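Local coordinates for glycosyl hydrolase, family 8 (Clostridium perfringens, PDB 3REN), which acts as an alpha-amylase, probably hydrolysing alpha-linked glucans such as starch, on the (alpha/alpha)6-barrel fold of a family 8 glycosyl hydrolase, at residues Glu65-Met69 with His84-Val88; Leu70-Asn74 with Leu125-Trp130; Ile120-Leu124 with Tyr135-Ala139. All coordinates share one frame; numbering follows the deposited sequence.

Contact 1. Residues Glu65-Met69 with His84-Val88. With EDO (1,2-ethanediol), chain I.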
ATOM      1  N   GLU A  65      10.120  -0.133  -0.751  1.00 12.48           N
ATOM      2  CA  GLU A  65      10.780   1.150  -0.921  1.00 12.19           C
ATOM      3  C   GLU A  65       9.812   2.326  -1.080  1.00 11.48           C
ATOM      4  O   GLU A  65      10.035   3.376  -0.485  1.00 10.70           O
ATOM      5  CB  GLU A  65      11.761   1.099  -2.099  1.00 11.84           C
ATOM      6  CG  GLU A  65      12.897   0.131  -1.818  1.00 14.77           C
ATOM      7  CD  GLU A  65      13.653   0.472  -0.507  1.00 16.40           C
ATOM      8  OE1 GLU A  65      13.945   1.663  -0.276  1.00 15.84           O
ATOM      9  OE2 GLU A  65      13.946  -0.436   0.287  1.00 13.83           O
ATOM     10  N   GLY A  66       8.764   2.140  -1.894  1.00 10.75           N
ATOM     11  CA  GLY A  66       7.735   3.149  -2.110  1.00 10.44           C
ATOM     12  C   GLY A  66       7.022   3.489  -0.820  1.00 10.42           C
ATOM     13  O   GLY A  66       6.757   4.650  -0.557  1.00 10.52           O
ATOM     14  N   LEU A  67       6.707   2.478  -0.012  1.00 10.23           N
ATOM     15  CA  LEU A  67       6.082   2.704   1.295  1.00 10.92           C
ATOM     16  C   LEU A  67       6.953   3.556   2.213  1.00 10.47           C
ATOM     17  O   LEU A  67       6.470   4.468   2.868  1.00  9.87           O
ATOM     18  CB  LEU A  67       5.677   1.369   1.970  1.00 10.72           C
ATOM     19  CG  LEU A  67       4.468   0.642   1.308  1.00 11.79           C
ATOM     20  CD1 LEU A  67       4.281  -0.833   1.818  1.00  9.02           C
ATOM     21  CD2 LEU A  67       3.184   1.446   1.504  1.00  7.02           C
HETATM   22  N   MSE A  68       8.247   3.256   2.246  1.00 10.80           N
HETATM   23  CA  MSE A  68       9.181   3.949   3.123  1.00 11.20           C
HETATM   24  C   MSE A  68       9.375   5.405   2.650  1.00 10.97           C
HETATM   25  O   MSE A  68       9.486   6.304   3.467  1.00 10.97           O
HETATM   26  CB  MSE A  68      10.519   3.179   3.205  1.00 11.46           C
HETATM   27  CG  MSE A  68      11.573   3.833   4.124  1.00 15.15           C
HETATM   28 SE   MSE A  68      10.922   4.220   5.963  1.00 16.63          SE
HETATM   29  CE  MSE A  68      11.159   2.479   6.778  1.00 17.47           C
HETATM   30  N   MSE A  69       9.413   5.614   1.336  1.00  9.86           N
HETATM   31  CA  MSE A  69       9.378   6.966   0.770  1.00 10.34           C
HETATM   32  C   MSE A  69       8.139   7.752   1.161  1.00 10.65           C
HETATM   33  O   MSE A  69       8.251   8.930   1.492  1.00 10.44           O
HETATM   34  CB  MSE A  69       9.493   6.920  -0.755  1.00  9.53           C
HETATM   35  CG  MSE A  69      10.939   6.503  -1.228  1.00 10.96           C
HETATM   36 SE   MSE A  69      10.978   6.022  -3.169  1.00 13.12          SE
HETATM   37  CE  MSE A  69      10.679   7.764  -3.940  1.00 13.62           C
ATOM     38  N   HIS A  84      16.220   6.145   0.299  1.00 13.25           N
ATOM     39  CA  HIS A  84      15.405   5.105  -0.327  1.00 13.19           C
ATOM     40  C   HIS A  84      15.140   5.393  -1.811  1.00 13.70           C
ATOM     41  O   HIS A  84      15.141   4.455  -2.625  1.00 14.12           O
ATOM     42  CB  HIS A  84      14.128   4.865   0.482  1.00 13.04           C
ATOM     43  CG  HIS A  84      14.433   4.234   1.799  1.00 13.18           C
ATOM     44  ND1 HIS A  84      14.550   2.872   1.952  1.00 11.77           N
ATOM     45  CD2 HIS A  84      14.804   4.783   2.985  1.00 12.52           C
ATOM     46  CE1 HIS A  84      14.927   2.605   3.188  1.00 13.77           C
ATOM     47  NE2 HIS A  84      15.099   3.748   3.831  1.00 11.11           N
ATOM     48  N   PHE A  85      14.937   6.668  -2.158  1.00 12.46           N
ATOM     49  CA  PHE A  85      14.873   7.069  -3.579  1.00 13.67           C
ATOM     50  C   PHE A  85      16.145   6.614  -4.340  1.00 13.06           C
ATOM     51  O   PHE A  85      16.049   6.058  -5.416  1.00 13.00           O
ATOM     52  CB  PHE A  85      14.634   8.567  -3.699  1.00 12.37           C
ATOM     53  CG  PHE A  85      14.480   9.060  -5.108  1.00 14.72           C
ATOM     54  CD1 PHE A  85      13.833   8.298  -6.086  1.00 16.23           C
ATOM     55  CD2 PHE A  85      14.957  10.314  -5.463  1.00 15.69           C
ATOM     56  CE1 PHE A  85      13.690   8.753  -7.382  1.00 14.19           C
ATOM     57  CE2 PHE A  85      14.790  10.779  -6.774  1.00 15.93           C
ATOM     58  CZ  PHE A  85      14.157   9.975  -7.730  1.00 11.37           C
ATOM     59  N   ASP A  86      17.333   6.810  -3.769  1.00 13.82           N
ATOM     60  CA  ASP A  86      18.561   6.297  -4.424  1.00 14.27           C
ATOM     61  C   ASP A  86      18.560   4.801  -4.728  1.00 14.52           C
ATOM     62  O   ASP A  86      19.047   4.380  -5.787  1.00 14.60           O
ATOM     63  CB  ASP A  86      19.799   6.616  -3.613  1.00 15.10           C
ATOM     64  CG  ASP A  86      20.190   8.070  -3.698  1.00 18.29           C
ATOM     65  OD1 ASP A  86      19.662   8.845  -4.544  1.00 22.31           O
ATOM     66  OD2 ASP A  86      21.029   8.432  -2.881  1.00 23.73           O
ATOM     67  N   ILE A  87      18.046   3.998  -3.804  1.00 13.50           N
ATOM     68  CA  ILE A  87      17.831   2.564  -4.089  1.00 13.31           C
ATOM     69  C   ILE A  87      16.833   2.323  -5.231  1.00 13.71           C
ATOM     70  O   ILE A  87      17.060   1.473  -6.088  1.00 14.69           O
ATOM     71  CB  ILE A  87      17.369   1.818  -2.812  1.00 12.81           C
ATOM     72  CG1 ILE A  87      18.560   1.719  -1.850  1.00 14.31           C
ATOM     73  CG2 ILE A  87      16.770   0.441  -3.148  1.00  9.12           C
ATOM     74  CD1 ILE A  87      18.162   1.673  -0.370  1.00 16.08           C
ATOM     75  N   VAL A  88      15.718   3.057  -5.239  1.00 12.82           N
ATOM     76  CA  VAL A  88      14.728   2.934  -6.317  1.00 12.13           C
ATOM     77  C   VAL A  88      15.315   3.287  -7.715  1.00 12.82           C
ATOM     78  O   VAL A  88      15.058   2.600  -8.717  1.00 11.42           O
ATOM     79  CB  VAL A  88      13.490   3.801  -5.966  1.00 11.56           C
ATOM     80  CG1 VAL A  88      12.655   4.096  -7.156  1.00 10.89           C
ATOM     81  CG2 VAL A  88      12.668   3.063  -4.897  1.00 11.44           C
TER
HETATM   82  C1  EDO I 376      15.915   2.762   7.318  1.00 26.19           C
HETATM   83  O1  EDO I 376      16.069   3.589   6.160  1.00 25.17           O
HETATM   84  C2  EDO I 376      14.712   1.845   7.124  1.00 25.89           C
HETATM   85  O2  EDO I 376      15.057   0.850   6.169  1.00 25.16           O
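E65 and H84 make the polar link here, a His-carboxylate hydrogen bond between two consecutive helices of the (alpha/alpha)6 barrel that run nearly antiparallel, their segment axes 9.5 Å apart. The glutamate chain folds at chi2 (-56°), which turns its carboxylate toward the imidazole. There H84 ND1 donates to E65 OE1 over 2.6 Å, and that oxygen accepts with its syn lone pair. The oxygen lies in the ring plane, and carboxylate and ring are only 14° from coplanar. E65 OE2 is held from elsewhere, by the backbone N of I41, so both carboxylate oxygens are bonded and the group's rotation is fixed. Lower down the same side chain, E65 CB packs on V88 CG2 at 3.5 Å, while the CG2 methyl of I87 touches the carboxylate end.

One turn on, the selenomethionine M68 covers a face of H84. Its CG stands 3.5 Å from the ring centroid and almost exactly on the ring normal, a CH-pi contact; SE sits farther off. At the ring edge a bound 1,2-ethanediol, probably from the crystallisation liquor, hydrogen-bonds through O1 to H84 NE2 at 2.5 Å. Both ring nitrogens are therefore engaged.

M69, also selenomethionine, reaches the other helix with its far end: SE rests 3.8 Å from V88 CG2, and CE meets F85 CD1 at 3.9 Å, obliquely to the ring.

Around this buried pairing of helices 62-74 and 78-89, M68 leans on helix 21-33 and, with H84, on strand 40-41, whereas M69 and F85 both face helix 113-130.

Contact 2. Residues Leu70-Asn74 with Leu125-Trp130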
ATOM      1  N   LEU A  70       6.957   7.120   1.121  1.00  9.88           N
ATOM      2  CA  LEU A  70       5.764   7.832   1.591  1.00 10.84           C
ATOM      3  C   LEU A  70       5.848   8.247   3.064  1.00 11.31           C
ATOM      4  O   LEU A  70       5.480   9.395   3.439  1.00 10.27           O
ATOM      5  CB  LEU A  70       4.500   7.020   1.368  1.00 10.98           C
ATOM      6  CG  LEU A  70       4.058   6.882  -0.084  1.00 12.57           C
ATOM      7  CD1 LEU A  70       2.883   5.874  -0.138  1.00 14.98           C
ATOM      8  CD2 LEU A  70       3.565   8.263  -0.541  1.00 15.38           C
ATOM      9  N   TYR A  71       6.298   7.302   3.894  1.00 10.87           N
ATOM     10  CA  TYR A  71       6.538   7.585   5.293  1.00 11.57           C
ATOM     11  C   TYR A  71       7.515   8.754   5.475  1.00 11.73           C
ATOM     12  O   TYR A  71       7.285   9.635   6.311  1.00 11.18           O
ATOM     13  CB  TYR A  71       7.135   6.351   5.979  1.00 11.15           C
ATOM     14  CG  TYR A  71       7.578   6.616   7.401  1.00 12.82           C
ATOM     15  CD1 TYR A  71       6.647   6.656   8.435  1.00 12.54           C
ATOM     16  CD2 TYR A  71       8.899   6.865   7.691  1.00 10.88           C
ATOM     17  CE1 TYR A  71       7.044   6.917   9.745  1.00 14.91           C
ATOM     18  CE2 TYR A  71       9.317   7.124   8.987  1.00 13.51           C
ATOM     19  CZ  TYR A  71       8.383   7.153  10.007  1.00 15.94           C
ATOM     20  OH  TYR A  71       8.774   7.366  11.308  1.00 17.03           O
ATOM     21  N   SER A  72       8.633   8.721   4.749  1.00 11.74           N
ATOM     22  CA  SER A  72       9.667   9.795   4.841  1.00 12.90           C
ATOM     23  C   SER A  72       9.139  11.184   4.517  1.00 12.57           C
ATOM     24  O   SER A  72       9.449  12.128   5.232  1.00 13.23           O
ATOM     25  CB  SER A  72      10.831   9.508   3.905  1.00 12.02           C
ATOM     26  OG  SER A  72      11.442   8.313   4.302  1.00 16.14           O
ATOM     27  N   VAL A  73       8.361  11.343   3.465  1.00 12.36           N
ATOM     28  CA  VAL A  73       7.797  12.628   3.121  1.00 13.79           C
ATOM     29  C   VAL A  73       6.779  13.099   4.153  1.00 14.63           C
ATOM     30  O   VAL A  73       6.764  14.212   4.516  1.00 15.14           O
ATOM     31  CB  VAL A  73       7.332  12.776   1.636  1.00 13.99           C
ATOM     32  CG1 VAL A  73       6.246  11.878   1.319  1.00 12.56           C
ATOM     33  CG2 VAL A  73       7.045  14.212   1.296  1.00 13.44           C
ATOM     34  N   ASN A  74       5.973  12.187   4.640  1.00 15.36           N
ATOM     35  CA  ASN A  74       5.058  12.498   5.743  1.00 15.90           C
ATOM     36  C   ASN A  74       5.823  12.892   6.997  1.00 16.12           C
ATOM     37  O   ASN A  74       5.350  13.724   7.776  1.00 16.70           O
ATOM     38  CB  ASN A  74       4.168  11.288   6.059  1.00 15.72           C
ATOM     39  CG  ASN A  74       3.174  11.014   4.962  1.00 19.35           C
ATOM     40  OD1 ASN A  74       2.961  11.867   4.115  1.00 17.71           O
ATOM     41  ND2 ASN A  74       2.565   9.827   4.962  1.00 19.63           N
ATOM     42  N   LEU A 125       4.527  14.245  -4.018  1.00 16.09           N
ATOM     43  CA  LEU A 125       4.474  14.804  -2.660  1.00 16.97           C
ATOM     44  C   LEU A 125       5.811  15.445  -2.240  1.00 16.36           C
ATOM     45  O   LEU A 125       5.828  16.498  -1.621  1.00 17.00           O
ATOM     46  CB  LEU A 125       4.049  13.716  -1.628  1.00 17.48           C
ATOM     47  CG  LEU A 125       2.633  13.142  -1.841  1.00 18.37           C
ATOM     48  CD1 LEU A 125       2.310  12.063  -0.837  1.00 19.53           C
ATOM     49  CD2 LEU A 125       1.507  14.251  -1.890  1.00 21.93           C
ATOM     50  N   ALA A 126       6.916  14.805  -2.572  1.00 16.42           N
ATOM     51  CA  ALA A 126       8.228  15.300  -2.180  1.00 17.03           C
ATOM     52  C   ALA A 126       8.520  16.646  -2.856  1.00 18.05           C
ATOM     53  O   ALA A 126       9.035  17.587  -2.224  1.00 16.42           O
ATOM     54  CB  ALA A 126       9.309  14.277  -2.515  1.00 16.59           C
ATOM     55  N   ASN A 127       8.157  16.739  -4.134  1.00 18.53           N
ATOM     56  CA  ASN A 127       8.309  17.999  -4.866  1.00 20.07           C
ATOM     57  C   ASN A 127       7.490  19.109  -4.205  1.00 21.04           C
ATOM     58  O   ASN A 127       7.982  20.210  -4.055  1.00 21.15           O
ATOM     59  CB  ASN A 127       7.879  17.854  -6.323  1.00 19.58           C
ATOM     60  CG  ASN A 127       7.745  19.202  -7.023  1.00 20.98           C
ATOM     61  OD1 ASN A 127       8.880  19.869  -7.194  1.00 21.52           O
ATOM     62  ND2 ASN A 127       6.631  19.635  -7.410  1.00 18.11           N
ATOM     63  N   ASN A 128       6.248  18.810  -3.824  1.00 21.85           N
ATOM     64  CA  ASN A 128       5.379  19.820  -3.181  1.00 23.80           C
ATOM     65  C   ASN A 128       5.908  20.284  -1.826  1.00 24.15           C
ATOM     66  O   ASN A 128       5.918  21.488  -1.512  1.00 25.55           O
ATOM     67  CB  ASN A 128       3.955  19.309  -3.042  1.00 23.33           C
ATOM     68  CG  ASN A 128       3.291  19.095  -4.394  1.00 27.46           C
ATOM     69  OD1 ASN A 128       3.813  19.529  -5.425  1.00 28.80           O
ATOM     70  ND2 ASN A 128       2.157  18.401  -4.404  1.00 28.26           N
ATOM     71  N   ARG A 129       6.387  19.319  -1.054  1.00 23.31           N
ATOM     72  CA  ARG A 129       6.908  19.549   0.275  1.00 23.44           C
ATOM     73  C   ARG A 129       8.255  20.288   0.303  1.00 23.50           C
ATOM     74  O   ARG A 129       8.411  21.262   1.037  1.00 22.38           O
ATOM     75  CB  ARG A 129       6.983  18.189   0.979  1.00 23.80           C
ATOM     76  CG  ARG A 129       8.039  17.995   2.009  1.00 25.10           C
ATOM     77  CD  ARG A 129       7.581  18.258   3.382  1.00 22.05           C
ATOM     78  NE  ARG A 129       6.707  17.224   3.966  1.00 20.72           N
ATOM     79  CZ  ARG A 129       5.965  17.503   5.035  1.00 22.09           C
ATOM     80  NH1 ARG A 129       6.046  18.727   5.551  1.00 18.28           N
ATOM     81  NH2 ARG A 129       5.164  16.615   5.596  1.00 22.92           N
ATOM     82  N   TRP A 130       9.228  19.805  -0.473  1.00 22.70           N
ATOM     83  CA  TRP A 130      10.572  20.352  -0.432  1.00 22.64           C
ATOM     84  C   TRP A 130      10.922  21.278  -1.619  1.00 23.31           C
ATOM     85  O   TRP A 130      12.028  21.745  -1.705  1.00 23.39           O
ATOM     86  CB  TRP A 130      11.621  19.248  -0.240  1.00 21.61           C
ATOM     87  CG  TRP A 130      11.426  18.441   1.025  1.00 21.68           C
ATOM     88  CD1 TRP A 130      11.371  18.933   2.313  1.00 20.62           C
ATOM     89  CD2 TRP A 130      11.289  17.015   1.136  1.00 20.44           C
ATOM     90  NE1 TRP A 130      11.213  17.895   3.208  1.00 22.74           N
ATOM     91  CE2 TRP A 130      11.146  16.713   2.524  1.00 21.43           C
ATOM     92  CE3 TRP A 130      11.281  15.961   0.214  1.00 17.86           C
ATOM     93  CZ2 TRP A 130      10.972  15.408   2.999  1.00 19.98           C
ATOM     94  CZ3 TRP A 130      11.118  14.650   0.696  1.00 20.60           C
ATOM     95  CH2 TRP A 130      10.969  14.391   2.083  1.00 20.81           C
TER
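V73 has its CG1 in the crowded position between backbone N and carbonyl carbon (chi1 64°), which sends CG2 out toward A126, and R129 bends at chi2 (95°) and again at chi3 to bring its guanidinium back to the V73 carbonyl. R129 also touches a crystal neighbour, so the lattice may influence its pose. The two segments run side by side in the same direction, 16° apart, with axes separated by 10.1 Å; parallel neighbours of this kind are what the (alpha/alpha)6 barrel has within a ring of helices.

V73 is a knob in a hole formed by L125, A126, R129 and W130. Its CG2 comes within 3.8 Å of A126 CA, deep enough to lie against helix backbone, and CG1 faces L125 CB at 4.1 Å. The indole closes the hole: W130 CH2 reaches the V73 backbone, 3.8 Å from V73 CA, while V73 CG2 lies over a face of the rings. The indole nitrogen is tied elsewhere, W130 NE1 bonding to N76 OD1, and F81 meets the rings edge-to-face.

At the exposed end of the contact, R129 NE and NH2 both point to V73 O, each at 3.1 Å. The acceptor lies near the guanidinium plane, yet both bonds are bent and weak. Their shared acceptor sits near the C-terminal end of helix 62-74, where a positive group would probably be favoured by the helix dipole. A turn before V73, L70 also touches A122 of helix 113-130, and the contact is apolar: the methyl L70 CD2 meets L125 CD1 at 4.0 Å.

Contact 3. Residues Ile120-Leu124 with Tyr135-Ala139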
ATOM      1  N   ILE A 120       5.523   7.344  -7.845  1.00 11.47           N
ATOM      2  CA  ILE A 120       5.178   8.616  -8.434  1.00 11.63           C
ATOM      3  C   ILE A 120       4.535   9.503  -7.371  1.00 12.36           C
ATOM      4  O   ILE A 120       4.877  10.666  -7.278  1.00 12.58           O
ATOM      5  CB  ILE A 120       4.250   8.445  -9.649  1.00 12.17           C
ATOM      6  CG1 ILE A 120       5.047   7.959 -10.854  1.00 10.14           C
ATOM      7  CG2 ILE A 120       3.563   9.781  -9.999  1.00 11.98           C
ATOM      8  CD1 ILE A 120       4.241   6.964 -11.759  1.00 12.60           C
ATOM      9  N   LYS A 121       3.615   8.948  -6.571  1.00 12.09           N
ATOM     10  CA  LYS A 121       2.931   9.717  -5.540  1.00 11.68           C
ATOM     11  C   LYS A 121       3.931  10.259  -4.520  1.00 11.42           C
ATOM     12  O   LYS A 121       3.898  11.445  -4.214  1.00 13.48           O
ATOM     13  CB  LYS A 121       1.881   8.859  -4.814  1.00 13.43           C
ATOM     14  CG  LYS A 121       1.045   9.645  -3.772  1.00 14.54           C
ATOM     15  CD  LYS A 121       0.147   8.657  -2.979  1.00 23.03           C
ATOM     16  CE  LYS A 121      -0.990   9.407  -2.275  1.00 29.30           C
ATOM     17  NZ  LYS A 121      -1.785   8.573  -1.260  1.00 33.44           N
ATOM     18  N   ALA A 122       4.839   9.420  -4.019  1.00 10.69           N
ATOM     19  CA  ALA A 122       5.874   9.871  -3.069  1.00 10.40           C
ATOM     20  C   ALA A 122       6.749  10.978  -3.659  1.00 10.53           C
ATOM     21  O   ALA A 122       7.090  11.950  -2.977  1.00 11.35           O
ATOM     22  CB  ALA A 122       6.748   8.707  -2.643  1.00  9.45           C
ATOM     23  N   LEU A 123       7.100  10.833  -4.925  1.00 10.71           N
ATOM     24  CA  LEU A 123       7.903  11.847  -5.643  1.00 11.61           C
ATOM     25  C   LEU A 123       7.170  13.178  -5.833  1.00 12.44           C
ATOM     26  O   LEU A 123       7.748  14.254  -5.606  1.00 13.17           O
ATOM     27  CB  LEU A 123       8.412  11.291  -6.971  1.00 10.81           C
ATOM     28  CG  LEU A 123       9.536  10.255  -6.855  1.00 12.80           C
ATOM     29  CD1 LEU A 123       9.712   9.556  -8.193  1.00 14.16           C
ATOM     30  CD2 LEU A 123      10.853  10.919  -6.411  1.00 14.55           C
ATOM     31  N   LEU A 124       5.901  13.130  -6.243  1.00 13.36           N
ATOM     32  CA  LEU A 124       5.116  14.354  -6.397  1.00 13.90           C
ATOM     33  C   LEU A 124       4.862  15.024  -5.044  1.00 15.33           C
ATOM     34  O   LEU A 124       4.978  16.242  -4.925  1.00 16.01           O
ATOM     35  CB  LEU A 124       3.823  14.105  -7.167  1.00 13.20           C
ATOM     36  CG  LEU A 124       4.045  13.626  -8.611  1.00 15.20           C
ATOM     37  CD1 LEU A 124       2.705  13.298  -9.334  1.00 17.37           C
ATOM     38  CD2 LEU A 124       4.869  14.663  -9.397  1.00 14.52           C
ATOM     39  N   TYR A 135      12.602  15.509  -8.145  1.00 16.55           N
ATOM     40  CA  TYR A 135      11.581  14.523  -7.811  1.00 16.38           C
ATOM     41  C   TYR A 135      10.427  14.489  -8.827  1.00 16.66           C
ATOM     42  O   TYR A 135      10.000  13.408  -9.257  1.00 15.58           O
ATOM     43  CB  TYR A 135      11.007  14.822  -6.425  1.00 17.60           C
ATOM     44  CG  TYR A 135      12.014  14.795  -5.285  1.00 16.19           C
ATOM     45  CD1 TYR A 135      12.915  13.750  -5.160  1.00 16.84           C
ATOM     46  CD2 TYR A 135      12.035  15.810  -4.308  1.00 18.86           C
ATOM     47  CE1 TYR A 135      13.824  13.711  -4.124  1.00 18.67           C
ATOM     48  CE2 TYR A 135      12.955  15.774  -3.234  1.00 18.59           C
ATOM     49  CZ  TYR A 135      13.842  14.728  -3.156  1.00 19.15           C
ATOM     50  OH  TYR A 135      14.774  14.648  -2.121  1.00 22.14           O
ATOM     51  N   LYS A 136       9.932  15.672  -9.202  1.00 16.30           N
ATOM     52  CA  LYS A 136       8.793  15.809 -10.108  1.00 16.67           C
ATOM     53  C   LYS A 136       9.160  15.310 -11.523  1.00 16.49           C
ATOM     54  O   LYS A 136       8.391  14.578 -12.140  1.00 15.50           O
ATOM     55  CB  LYS A 136       8.324  17.280 -10.154  1.00 17.14           C
ATOM     56  CG  LYS A 136       7.111  17.585 -11.005  1.00 17.59           C
ATOM     57  CD  LYS A 136       6.847  19.095 -11.039  1.00 22.49           C
ATOM     58  CE  LYS A 136       5.882  19.460 -12.147  1.00 28.82           C
ATOM     59  NZ  LYS A 136       5.621  20.938 -12.199  1.00 33.47           N
ATOM     60  N   PHE A 137      10.332  15.701 -12.015  1.00 15.29           N
ATOM     61  CA  PHE A 137      10.776  15.297 -13.342  1.00 16.51           C
ATOM     62  C   PHE A 137      10.981  13.801 -13.408  1.00 15.78           C
ATOM     63  O   PHE A 137      10.649  13.166 -14.406  1.00 16.11           O
ATOM     64  CB  PHE A 137      12.110  15.988 -13.725  1.00 16.32           C
ATOM     65  CG  PHE A 137      11.944  17.398 -14.206  1.00 18.98           C
ATOM     66  CD1 PHE A 137      10.814  18.128 -13.874  1.00 19.02           C
ATOM     67  CD2 PHE A 137      12.928  18.006 -14.992  1.00 21.44           C
ATOM     68  CE1 PHE A 137      10.650  19.444 -14.337  1.00 22.51           C
ATOM     69  CE2 PHE A 137      12.778  19.329 -15.424  1.00 21.30           C
ATOM     70  CZ  PHE A 137      11.630  20.032 -15.099  1.00 20.33           C
ATOM     71  N   TYR A 138      11.539  13.247 -12.342  1.00 15.24           N
ATOM     72  CA  TYR A 138      11.757  11.817 -12.287  1.00 14.72           C
ATOM     73  C   TYR A 138      10.389  11.095 -12.263  1.00 14.28           C
ATOM     74  O   TYR A 138      10.200  10.130 -12.999  1.00 15.29           O
ATOM     75  CB  TYR A 138      12.637  11.459 -11.094  1.00 13.68           C
ATOM     76  CG  TYR A 138      13.340  10.123 -11.275  1.00 15.00           C
ATOM     77  CD1 TYR A 138      14.680  10.069 -11.696  1.00 14.55           C
ATOM     78  CD2 TYR A 138      12.678   8.908 -10.995  1.00 12.43           C
ATOM     79  CE1 TYR A 138      15.340   8.868 -11.844  1.00 12.40           C
ATOM     80  CE2 TYR A 138      13.349   7.680 -11.150  1.00 12.59           C
ATOM     81  CZ  TYR A 138      14.662   7.678 -11.580  1.00 14.09           C
ATOM     82  OH  TYR A 138      15.326   6.486 -11.771  1.00 17.98           O
ATOM     83  N   ALA A 139       9.443  11.582 -11.464  1.00 12.86           N
ATOM     84  CA  ALA A 139       8.056  11.046 -11.472  1.00 13.11           C
ATOM     85  C   ALA A 139       7.382  11.055 -12.849  1.00 14.21           C
ATOM     86  O   ALA A 139       6.694  10.094 -13.232  1.00 14.63           O
ATOM     87  CB  ALA A 139       7.190  11.798 -10.475  1.00 12.21           C
TER
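A helical hairpin of the (alpha/alpha)6 barrel is held together here: helices 113-130 and 133-150, joined by a short turn, pack nearly antiparallel, with the two segments at 155° and their axes 8.4 Å apart. The spacing is consistent with the small side chain of A139, which has only a methyl to offer. Its CB points toward the partner helix, and I120 CA and A139 CA are 4.8 Å apart.

L123 makes the largest contribution. Its CB meets A139 CB at 3.7 Å, and beyond that its two methyls part: CD2 goes to Y135, 3.7 Å from CD1 of that ring, and CD1 goes to Y138, whose CD2 is 4.1 Å off. Both rings receive the methyls obliquely. The L123 and Y135 side chains cross at about a right angle; with CG beside its own backbone N (chi1 -60°), Y135 starts toward L123 and then carries its phenol away, so that OH hydrogen-bonds to K78 NZ on helix 78-89. Y138 likewise turns to that helix, where F85 meets it edge-to-face.

Next to L123, L124 also brings its CD2 methyl to A139, 3.8 Å from A139 CB, and the same methyl touches the aliphatic start of K136 at CG. From there the lysine chain runs on extended, away from the partner helix. L124 also touches L181 of helix 176-185, which I120 reaches as well through T178.

The side chains meet through carbon alone, and the backbone carbonyls at the interface touch carbon too: I120 CG1 lies 3.6 Å from A139 O, and L123 O lies 3.4 Å from Y135 CB.

Contacts 1 and 3 are buried and join antiparallel helices that follow each other in the chain; contact 2 is partly exposed and sets two parallel helices side by side. Helix 62-74 serves contacts 1 and 2, helix 113-130 contacts 2 and 3, so the three interfaces tie four helices into one block. Chemistry follows place: contact 1 buries a histidine-carboxylate bond beside M68 and M69, contact 3 joins side chains through apolar contacts alone, and contact 2 ends in a weak arginine-carbonyl pairing at its exposed end. They also meet directly, F85 of contact 1 packing on L123 and Y135 of contact 3, and Y135 on A126 and W130 of contact 2.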